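Side-chain contacts in tetracycline repressor protein class G (Acinetobacter baumannii, PDB 6RX9), which represses tetracycline-resistance genes by binding operator DNA through an N-terminal helix-turn-helix and loses affinity for that DNA when tetracycline binds: residues A[71-74]-A[75-79]; A[140-143]-A[144-148]; A[34-37]-A[38-42]; A[8-11]-A[12-16]. All coordinates share one frame; numbering follows the deposited sequence.

Contact 1: A[71-74]-A[75-79]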
loop_
_atom_site.group_PDB
_atom_site.type_symbol
_atom_site.label_atom_id
_atom_site.label_comp_id
_atom_site.label_asym_id
_atom_site.label_seq_id
_atom_site.Cartn_x
_atom_site.Cartn_y
_atom_site.Cartn_z
ATOM N N GLU A 71 21.628 -16.631 -12.736
ATOM C CA GLU A 71 23.109 -16.739 -12.656
ATOM C C GLU A 71 23.726 -15.482 -13.288
ATOM O O GLU A 71 23.167 -14.978 -14.278
ATOM C CB GLU A 71 23.606 -18.037 -13.302
ATOM C CG GLU A 71 23.326 -18.161 -14.791
ATOM C CD GLU A 71 23.713 -19.505 -15.393
ATOM O OE1 GLU A 71 24.620 -20.165 -14.843
ATOM O OE2 GLU A 71 23.098 -19.898 -16.405
ATOM N N ASN A 72 24.809 -14.976 -12.692
ATOM C CA ASN A 72 25.619 -13.841 -13.215
ATOM C C ASN A 72 24.830 -12.524 -13.120
ATOM O O ASN A 72 25.229 -11.560 -13.803
ATOM C CB ASN A 72 26.095 -14.104 -14.648
ATOM C CG ASN A 72 26.849 -15.409 -14.791
ATOM O OD1 ASN A 72 27.620 -15.784 -13.911
ATOM N ND2 ASN A 72 26.638 -16.107 -15.895
ATOM N N GLU A 73 23.772 -12.468 -12.302
ATOM C CA GLU A 73 23.004 -11.221 -12.025
ATOM C C GLU A 73 23.261 -10.825 -10.565
ATOM O O GLU A 73 23.219 -11.714 -9.695
ATOM C CB GLU A 73 21.518 -11.407 -12.365
ATOM C CG GLU A 73 20.587 -11.490 -11.164
ATOM C CD GLU A 73 19.101 -11.498 -11.492
ATOM O OE1 GLU A 73 18.701 -10.840 -12.474
ATOM O OE2 GLU A 73 18.341 -12.165 -10.763
ATOM N N ASP A 74 23.544 -9.544 -10.313
ATOM C CA ASP A 74 23.840 -9.018 -8.953
ATOM C C ASP A 74 22.515 -8.709 -8.246
ATOM O O ASP A 74 21.467 -8.686 -8.926
ATOM C CB ASP A 74 24.766 -7.798 -9.009
ATOM C CG ASP A 74 24.047 -6.502 -9.335
ATOM O OD1 ASP A 74 23.284 -6.492 -10.320
ATOM O OD2 ASP A 74 24.236 -5.522 -8.586
ATOM N N TRP A 75 22.575 -8.486 -6.932
ATOM C CA TRP A 75 21.399 -8.282 -6.044
ATOM C C TRP A 75 20.581 -7.061 -6.491
ATOM O O TRP A 75 19.353 -7.082 -6.290
ATOM C CB TRP A 75 21.836 -8.173 -4.577
ATOM C CG TRP A 75 22.681 -6.979 -4.248
ATOM C CD1 TRP A 75 24.042 -6.887 -4.298
ATOM C CD2 TRP A 75 22.213 -5.703 -3.782
ATOM N NE1 TRP A 75 24.453 -5.641 -3.906
ATOM C CE2 TRP A 75 23.351 -4.892 -3.582
ATOM C CE3 TRP A 75 20.946 -5.168 -3.516
ATOM C CZ2 TRP A 75 23.253 -3.577 -3.131
ATOM C CZ3 TRP A 75 20.853 -3.868 -3.073
ATOM C CH2 TRP A 75 21.991 -3.085 -2.884
ATOM N N ARG A 76 21.223 -6.044 -7.074
ATOM C CA ARG A 76 20.559 -4.771 -7.477
ATOM C C ARG A 76 19.589 -5.041 -8.634
ATOM O O ARG A 76 18.440 -4.562 -8.568
ATOM C CB ARG A 76 21.594 -3.714 -7.871
ATOM C CG ARG A 76 22.539 -3.323 -6.744
ATOM C CD ARG A 76 23.506 -2.233 -7.171
ATOM N NE ARG A 76 24.765 -2.300 -6.441
ATOM C CZ ARG A 76 25.908 -2.815 -6.899
ATOM N NH1 ARG A 76 26.981 -2.806 -6.125
ATOM N NH2 ARG A 76 25.990 -3.331 -8.114
ATOM N N VAL A 77 20.032 -5.786 -9.648
ATOM C CA VAL A 77 19.207 -6.139 -10.841
ATOM C C VAL A 77 18.069 -7.070 -10.394
ATOM O O VAL A 77 16.935 -6.864 -10.864
ATOM C CB VAL A 77 20.063 -6.760 -11.962
ATOM C CG1 VAL A 77 19.207 -7.322 -13.086
ATOM C CG2 VAL A 77 21.068 -5.755 -12.507
ATOM N N PHE A 78 18.356 -8.030 -9.506
ATOM C CA PHE A 78 17.364 -8.999 -8.969
ATOM C C PHE A 78 16.211 -8.251 -8.287
ATOM O O PHE A 78 15.045 -8.534 -8.621
ATOM C CB PHE A 78 17.999 -9.979 -7.978
ATOM C CG PHE A 78 16.983 -10.818 -7.246
ATOM C CD1 PHE A 78 16.192 -11.724 -7.936
ATOM C CD2 PHE A 78 16.792 -10.680 -5.880
ATOM C CE1 PHE A 78 15.242 -12.485 -7.273
ATOM C CE2 PHE A 78 15.837 -11.439 -5.218
ATOM C CZ PHE A 78 15.067 -12.340 -5.915
ATOM N N LEU A 79 16.524 -7.340 -7.359
ATOM C CA LEU A 79 15.504 -6.595 -6.567
ATOM C C LEU A 79 14.686 -5.687 -7.493
ATOM O O LEU A 79 13.453 -5.634 -7.309
ATOM C CB LEU A 79 16.181 -5.788 -5.454
ATOM C CG LEU A 79 16.730 -6.605 -4.283
ATOM C CD1 LEU A 79 17.300 -5.693 -3.210
ATOM C CD2 LEU A 79 15.662 -7.518 -3.696
#

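Contact 2: A[140-143]-A[144-148]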
loop_
_atom_site.group_PDB
_atom_site.type_symbol
_atom_site.label_atom_id
_atom_site.label_comp_id
_atom_site.label_asym_id
_atom_site.label_seq_id
_atom_site.Cartn_x
_atom_site.Cartn_y
_atom_site.Cartn_z
ATOM N N TYR A 140 6.610 -0.673 -0.850
ATOM C CA TYR A 140 6.716 0.472 -1.791
ATOM C C TYR A 140 5.832 0.218 -3.022
ATOM O O TYR A 140 5.061 1.119 -3.400
ATOM C CB TYR A 140 8.171 0.737 -2.190
ATOM C CG TYR A 140 8.301 1.742 -3.302
ATOM C CD1 TYR A 140 8.042 3.085 -3.080
ATOM C CD2 TYR A 140 8.631 1.351 -4.589
ATOM C CE1 TYR A 140 8.128 4.016 -4.102
ATOM C CE2 TYR A 140 8.722 2.270 -5.622
ATOM C CZ TYR A 140 8.464 3.607 -5.379
ATOM O OH TYR A 140 8.554 4.522 -6.387
ATOM N N VAL A 141 5.920 -0.974 -3.621
ATOM C CA VAL A 141 5.186 -1.319 -4.875
ATOM C C VAL A 141 3.675 -1.251 -4.602
ATOM O O VAL A 141 2.960 -0.627 -5.399
ATOM C CB VAL A 141 5.603 -2.694 -5.430
ATOM C CG1 VAL A 141 4.673 -3.151 -6.542
ATOM C CG2 VAL A 141 7.045 -2.686 -5.914
ATOM N N VAL A 142 3.211 -1.872 -3.519
ATOM C CA VAL A 142 1.763 -1.906 -3.154
ATOM C C VAL A 142 1.267 -0.465 -2.986
ATOM O O VAL A 142 0.249 -0.126 -3.610
ATOM C CB VAL A 142 1.508 -2.760 -1.899
ATOM C CG1 VAL A 142 0.110 -2.539 -1.340
ATOM C CG2 VAL A 142 1.753 -4.234 -2.178
ATOM N N GLY A 143 1.964 0.350 -2.186
ATOM C CA GLY A 143 1.600 1.762 -1.960
ATOM C C GLY A 143 1.483 2.524 -3.269
ATOM O O GLY A 143 0.481 3.248 -3.450
ATOM N N SER A 144 2.464 2.355 -4.163
ATOM C CA SER A 144 2.555 3.056 -5.471
ATOM C C SER A 144 1.371 2.674 -6.367
ATOM O O SER A 144 0.736 3.583 -6.936
ATOM C CB SER A 144 3.871 2.772 -6.151
ATOM O OG SER A 144 3.870 3.299 -7.466
ATOM N N VAL A 145 1.078 1.378 -6.497
ATOM C CA VAL A 145 0.037 0.886 -7.448
ATOM C C VAL A 145 -1.356 1.247 -6.911
ATOM O O VAL A 145 -2.218 1.606 -7.740
ATOM C CB VAL A 145 0.175 -0.619 -7.741
ATOM C CG1 VAL A 145 -0.901 -1.080 -8.709
ATOM C CG2 VAL A 145 1.559 -0.960 -8.286
ATOM N N LEU A 146 -1.577 1.180 -5.593
ATOM C CA LEU A 146 -2.857 1.618 -4.961
ATOM C C LEU A 146 -3.173 3.053 -5.404
ATOM O O LEU A 146 -4.319 3.299 -5.840
ATOM C CB LEU A 146 -2.758 1.527 -3.434
ATOM C CG LEU A 146 -3.002 0.148 -2.826
ATOM C CD1 LEU A 146 -2.619 0.135 -1.354
ATOM C CD2 LEU A 146 -4.455 -0.284 -2.997
ATOM N N GLU A 147 -2.191 3.956 -5.306
ATOM C CA GLU A 147 -2.344 5.400 -5.639
ATOM C C GLU A 147 -2.596 5.562 -7.145
ATOM O O GLU A 147 -3.506 6.337 -7.513
ATOM C CB GLU A 147 -1.111 6.185 -5.185
ATOM C CG GLU A 147 -1.287 7.694 -5.261
ATOM C CD GLU A 147 -0.242 8.496 -4.503
ATOM O OE1 GLU A 147 0.552 9.205 -5.153
ATOM O OE2 GLU A 147 -0.223 8.416 -3.256
ATOM N N GLN A 148 -1.824 4.858 -7.981
ATOM C CA GLN A 148 -1.926 4.925 -9.464
ATOM C C GLN A 148 -3.319 4.465 -9.907
ATOM O O GLN A 148 -3.928 5.155 -10.744
ATOM C CB GLN A 148 -0.844 4.072 -10.129
ATOM C CG GLN A 148 -0.878 4.140 -11.651
ATOM C CD GLN A 148 0.387 3.634 -12.298
ATOM O OE1 GLN A 148 1.430 3.501 -11.660
ATOM N NE2 GLN A 148 0.306 3.352 -13.588
#

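Contact 3: A[34-37]-A[38-42]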
loop_
_atom_site.group_PDB
_atom_site.type_symbol
_atom_site.label_atom_id
_atom_site.label_comp_id
_atom_site.label_asym_id
_atom_site.label_seq_id
_atom_site.Cartn_x
_atom_site.Cartn_y
_atom_site.Cartn_z
ATOM N N LEU A 34 -20.333 -17.586 -17.468
ATOM C CA LEU A 34 -19.865 -18.973 -17.748
ATOM C C LEU A 34 -20.971 -19.795 -18.426
ATOM O O LEU A 34 -20.641 -20.866 -18.975
ATOM C CB LEU A 34 -19.429 -19.631 -16.435
ATOM C CG LEU A 34 -18.097 -19.141 -15.869
ATOM C CD1 LEU A 34 -17.988 -19.461 -14.387
ATOM C CD2 LEU A 34 -16.927 -19.741 -16.636
ATOM N N LYS A 35 -22.223 -19.323 -18.377
ATOM C CA LYS A 35 -23.430 -20.035 -18.887
ATOM C C LYS A 35 -23.583 -21.364 -18.140
ATOM O O LYS A 35 -23.909 -22.382 -18.787
ATOM C CB LYS A 35 -23.350 -20.234 -20.404
ATOM C CG LYS A 35 -23.417 -18.948 -21.214
ATOM C CD LYS A 35 -22.740 -19.036 -22.563
ATOM C CE LYS A 35 -22.422 -17.673 -23.138
ATOM N NZ LYS A 35 -23.645 -16.974 -23.597
ATOM N N VAL A 36 -23.356 -21.343 -16.823
ATOM C CA VAL A 36 -23.548 -22.510 -15.911
ATOM C C VAL A 36 -24.593 -22.132 -14.858
ATOM O O VAL A 36 -24.899 -20.929 -14.721
ATOM C CB VAL A 36 -22.225 -22.964 -15.261
ATOM C CG1 VAL A 36 -21.204 -23.383 -16.307
ATOM C CG2 VAL A 36 -21.641 -21.908 -14.332
ATOM N N GLN A 37 -25.124 -23.132 -14.156
ATOM C CA GLN A 37 -26.083 -22.935 -13.040
ATOM C C GLN A 37 -25.291 -22.699 -11.751
ATOM O O GLN A 37 -24.082 -23.013 -11.723
ATOM C CB GLN A 37 -27.042 -24.125 -12.960
ATOM C CG GLN A 37 -27.981 -24.206 -14.157
ATOM C CD GLN A 37 -28.752 -22.925 -14.370
ATOM O OE1 GLN A 37 -29.321 -22.354 -13.441
ATOM N NE2 GLN A 37 -28.776 -22.455 -15.607
ATOM N N GLN A 38 -25.960 -22.151 -10.736
ATOM C CA GLN A 38 -25.334 -21.612 -9.500
ATOM C C GLN A 38 -24.616 -22.712 -8.722
ATOM O O GLN A 38 -23.527 -22.466 -8.210
ATOM C CB GLN A 38 -26.385 -20.911 -8.641
ATOM C CG GLN A 38 -26.899 -19.624 -9.266
ATOM C CD GLN A 38 -28.110 -19.110 -8.533
ATOM O OE1 GLN A 38 -29.225 -19.113 -9.053
ATOM N NE2 GLN A 38 -27.898 -18.692 -7.297
ATOM N N PRO A 39 -25.175 -23.940 -8.582
ATOM C CA PRO A 39 -24.482 -25.010 -7.861
ATOM C C PRO A 39 -23.098 -25.336 -8.446
ATOM O O PRO A 39 -22.183 -25.569 -7.678
ATOM C CB PRO A 39 -25.419 -26.219 -8.000
ATOM C CG PRO A 39 -26.779 -25.604 -8.238
ATOM C CD PRO A 39 -26.499 -24.368 -9.066
ATOM N N ALA A 40 -22.982 -25.344 -9.777
ATOM C CA ALA A 40 -21.735 -25.657 -10.515
ATOM C C ALA A 40 -20.635 -24.676 -10.094
ATOM O O ALA A 40 -19.512 -25.134 -9.821
ATOM C CB ALA A 40 -21.982 -25.623 -12.005
ATOM N N LEU A 41 -20.950 -23.381 -10.013
ATOM C CA LEU A 41 -19.983 -22.333 -9.586
ATOM C C LEU A 41 -19.791 -22.392 -8.065
ATOM O O LEU A 41 -18.644 -22.219 -7.615
ATOM C CB LEU A 41 -20.472 -20.951 -10.027
ATOM C CG LEU A 41 -19.584 -19.782 -9.599
ATOM C CD1 LEU A 41 -18.154 -19.967 -10.090
ATOM C CD2 LEU A 41 -20.148 -18.463 -10.093
ATOM N N TYR A 42 -20.871 -22.623 -7.309
ATOM C CA TYR A 42 -20.878 -22.641 -5.821
ATOM C C TYR A 42 -19.861 -23.666 -5.298
ATOM O O TYR A 42 -19.279 -23.423 -4.223
ATOM C CB TYR A 42 -22.285 -22.929 -5.293
ATOM C CG TYR A 42 -22.451 -22.751 -3.805
ATOM C CD1 TYR A 42 -22.631 -21.495 -3.245
ATOM C CD2 TYR A 42 -22.453 -23.844 -2.954
ATOM C CE1 TYR A 42 -22.794 -21.330 -1.878
ATOM C CE2 TYR A 42 -22.618 -23.697 -1.587
ATOM C CZ TYR A 42 -22.792 -22.436 -1.045
ATOM O OH TYR A 42 -22.951 -22.304 0.306
HETATM O O HOH W 1 -28.949 -22.311 -10.834
#

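Contact 4: A[8-11]-A[12-16]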
loop_
_atom_site.group_PDB
_atom_site.type_symbol
_atom_site.label_atom_id
_atom_site.label_comp_id
_atom_site.label_asym_id
_atom_site.label_seq_id
_atom_site.Cartn_x
_atom_site.Cartn_y
_atom_site.Cartn_z
ATOM N N THR A 8 -10.911 -22.524 -15.734
ATOM C CA THR A 8 -11.938 -21.977 -16.661
ATOM C C THR A 8 -12.743 -20.885 -15.943
ATOM O O THR A 8 -13.023 -19.852 -16.580
ATOM C CB THR A 8 -12.846 -23.089 -17.202
ATOM O OG1 THR A 8 -12.017 -24.122 -17.737
ATOM C CG2 THR A 8 -13.799 -22.593 -18.268
ATOM N N VAL A 9 -13.078 -21.104 -14.668
ATOM C CA VAL A 9 -13.875 -20.164 -13.820
ATOM C C VAL A 9 -13.096 -18.850 -13.648
ATOM O O VAL A 9 -13.687 -17.773 -13.863
ATOM C CB VAL A 9 -14.225 -20.791 -12.456
ATOM C CG1 VAL A 9 -14.878 -19.787 -11.517
ATOM C CG2 VAL A 9 -15.114 -22.019 -12.609
ATOM N N ILE A 10 -11.823 -18.927 -13.260
ATOM C CA ILE A 10 -11.012 -17.720 -12.909
ATOM C C ILE A 10 -10.663 -16.943 -14.183
ATOM O O ILE A 10 -10.603 -15.697 -14.107
ATOM C CB ILE A 10 -9.772 -18.095 -12.074
ATOM C CG1 ILE A 10 -10.179 -18.584 -10.682
ATOM C CG2 ILE A 10 -8.789 -16.931 -11.995
ATOM C CD1 ILE A 10 -10.856 -17.533 -9.826
ATOM N N ALA A 11 -10.443 -17.630 -15.307
ATOM C CA ALA A 11 -10.209 -16.999 -16.628
ATOM C C ALA A 11 -11.370 -16.045 -16.944
ATOM O O ALA A 11 -11.102 -14.900 -17.355
ATOM C CB ALA A 11 -10.043 -18.050 -17.695
ATOM N N ALA A 12 -12.611 -16.496 -16.732
ATOM C CA ALA A 12 -13.850 -15.711 -16.953
ATOM C C ALA A 12 -13.952 -14.577 -15.925
ATOM O O ALA A 12 -14.380 -13.469 -16.309
ATOM C CB ALA A 12 -15.051 -16.622 -16.888
ATOM N N ALA A 13 -13.593 -14.849 -14.666
ATOM C CA ALA A 13 -13.649 -13.886 -13.541
ATOM C C ALA A 13 -12.692 -12.717 -13.810
ATOM O O ALA A 13 -13.049 -11.568 -13.483
ATOM C CB ALA A 13 -13.327 -14.580 -12.241
ATOM N N LEU A 14 -11.521 -13.001 -14.388
ATOM C CA LEU A 14 -10.502 -11.971 -14.727
ATOM C C LEU A 14 -11.047 -11.040 -15.817
ATOM O O LEU A 14 -10.922 -9.812 -15.647
ATOM C CB LEU A 14 -9.203 -12.658 -15.160
ATOM C CG LEU A 14 -8.361 -13.238 -14.023
ATOM C CD1 LEU A 14 -7.264 -14.137 -14.569
ATOM C CD2 LEU A 14 -7.764 -12.136 -13.161
ATOM N N GLU A 15 -11.642 -11.591 -16.881
ATOM C CA GLU A 15 -12.254 -10.801 -17.986
ATOM C C GLU A 15 -13.355 -9.902 -17.411
ATOM O O GLU A 15 -13.397 -8.715 -17.777
ATOM C CB GLU A 15 -12.814 -11.711 -19.081
ATOM C CG GLU A 15 -11.733 -12.420 -19.876
ATOM C CD GLU A 15 -12.191 -13.122 -21.144
ATOM O OE1 GLU A 15 -13.418 -13.238 -21.362
ATOM O OE2 GLU A 15 -11.311 -13.559 -21.911
ATOM N N LEU A 16 -14.196 -10.457 -16.531
ATOM C CA LEU A 16 -15.338 -9.754 -15.889
ATOM C C LEU A 16 -14.804 -8.630 -14.992
ATOM O O LEU A 16 -15.346 -7.512 -15.066
ATOM C CB LEU A 16 -16.160 -10.771 -15.090
ATOM C CG LEU A 16 -17.511 -10.289 -14.564
ATOM C CD1 LEU A 16 -18.321 -9.599 -15.655
ATOM C CD2 LEU A 16 -18.298 -11.454 -13.979
#

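Contact 1: A[71-74]-A[75-79]
Asp74 caps the start of helix 75-91, sitting at its N-cap with its carboxylate turned back over the first turn. CG lies between the backbone N and the carbonyl carbon (chi1 81°), and this rotation carries both oxygens to the amides that follow. OD1 accepts weakly from Val77 N at 3.4 Å, and OD2 weakly from Arg76 N. Behind the cap the backbone is firmer, since Phe78 N donates to Asp74 O at 3.2 Å with an N-H...O angle of 164°. The tight side belongs to Trp75, a buried ring that meets Phe125 edge-to-face and packs on Ile196 and Phe199 of helix 185-202. CG of Arg76 rests 3.5 Å above one face of that indole, over its centre. The contact is looser where the side chain of Glu73 crosses that of the exposed Val77 at a slant, OE1 lying 3.6 Å from CG1 of Val77. OE2 of Glu73 accepts from Glu70 N and sits at the edge of the Phe78 ring. Arg76 is exposed but held by two salt bridges, from NE to Glu200 and from NH2 to Asp74 OD2 at 2.8 Å, the carboxylate and guanidinium planes of the latter turned 49° apart.

Contact 2: A[140-143]-A[144-148]
Val142 and Leu146 lie side by side one turn apart, pointing the same way, with CG1 of Val142 3.8 Å from CD1 of Leu146. The valine presents this methyl because CG1 stands opposite the backbone N (chi1 167°), and the leucine swings CG back beside its own N, where CG comes within 3.4 Å of Val142 O. Val141 and Val145 form a second parallel pair on the adjoining flank; their methyls, CG1 of Val141 and CG2 of Val145, are farther apart at 4.2 Å. CG2 of Val145 instead settles against the backbone, 3.2 Å from Val141 O. Both pairs follow the i to i+4 spacing of helix 127-155, a long helix of the C-terminal domain that reaches the second subunit of the dimer. The valines face inward: Val141 and Val142 pack on Phe86, Val142 also on His100, a probable magnesium ligand, and Val145 on Leu90. Tyr140 and Ser144 turn to another side, toward Phe188, whose carbonyl oxygen is hydrogen-bonded to Tyr140 OH. Beneath the side chains, Leu146 N donates to Val142 O at 3.0 Å with an N-H...O angle of 166°, whereas the bond from Glu147 N to Gly143 O is weak. Leu146 meets Leu146 of the second subunit, and Glu147 OE1 is hydrogen-bonded to His139 NE2 of that subunit.

Contact 3: A[34-37]-A[38-42]
Gln37 bends over the first residues of the short helix 38-42, the recognition helix of the helix-turn-helix, and stands at its N-cap. Its CB lies 3.2 Å from Gln38 N and 3.9 Å from CD of Pro39, close against the opening of the helix. CG stands opposite the carbonyl carbon, and a bend at chi2 (-55°) folds the chain round so that the amide returns toward the backbone. At the tip, OE1 accepts from a water at 2.6 Å, and the same water accepts a hydrogen bond from Gln38 N at 3.0 Å. The side chain therefore reaches the first amide of the helix through this bridge. Gln37 O faces the next turn, accepting weakly from Ala40 N at 3.2 Å. Alongside, CB of Val36 meets CB of Ala40 at 4.2 Å, and CD1 of Leu34 approaches CD1 of Leu41, two apolar contacts that span the turn, with Leu41 the buried partner. Lys35, with positive phi, ends the preceding helix in a Schellman motif. Leu41 packs on Leu30 and Ala31 of helix 27-34 and Val9 of helix 6-20, and Leu34 on Ala12, so helix 38-42 sits against helices 27-34 and 6-20.

Contact 4: A[8-11]-A[12-16]
Ile10 and Leu14 meet one turn apart on helix 6-20, the first helix of the DNA-binding domain, where CG2 of the isoleucine comes within 4.1 Å of CD1 of the leucine, the side chains running at a slant to each other. The polar groups between them are paired along the backbone. Leu14 N donates to Ile10 O at 2.9 Å, and Ala13 N to Val9 O at 3.0 Å. The flanking bonds are longer and weak: Ala12 N to Thr8 O and Glu15 N to Ala11 O, both at 3.4 Å. Ile10 O is also closely covered by carbon, since Leu14 turns CG to the side of its own N (chi1 -77°) and lays it 3.3 Å from that oxygen. Thr8 OG1 finds its partner before the segment, in a hydrogen bond with Asp5 OD1. At the other end, CG of Glu15 passes 3.6 Å from Ala11 O. The apolar flank faces helices 27-34 and 48-59, Val9 and Ala13 packing on Leu30, Ile10 on Leu51 and Ala54, and Leu14 on Leu55. With two good and two weak main-chain bonds across the turn, and the methyls of Ala12 and Ala13 packing on helix 27-34, the chemistry implies that cohesion here rests on apolar packing and helical bonding, without side-chain polar links across the turn.

Contacts 3 and 4 belong to the DNA-binding region and touch: CD1 of Leu41 meets CG1 of Val9 at 3.6 Å, and CD2 of Leu34 meets CB of Ala12 at the same distance, so the residues at the two ends of the turn pack on helix 6-20. Contacts 1 and 2 lie in the tetracycline-binding domain, their nearest atoms about 7 Å apart. Both lie near the probable drug site: the side chain of Phe78 is about 5 Å from that of Asn82, a likely tetracycline-binding residue, and that of Val142 about 4 Å from that of His100, a likely magnesium ligand. Contacts 2 and 4 have centres about 24 Å apart, contacts 1 and 3 about 46 Å.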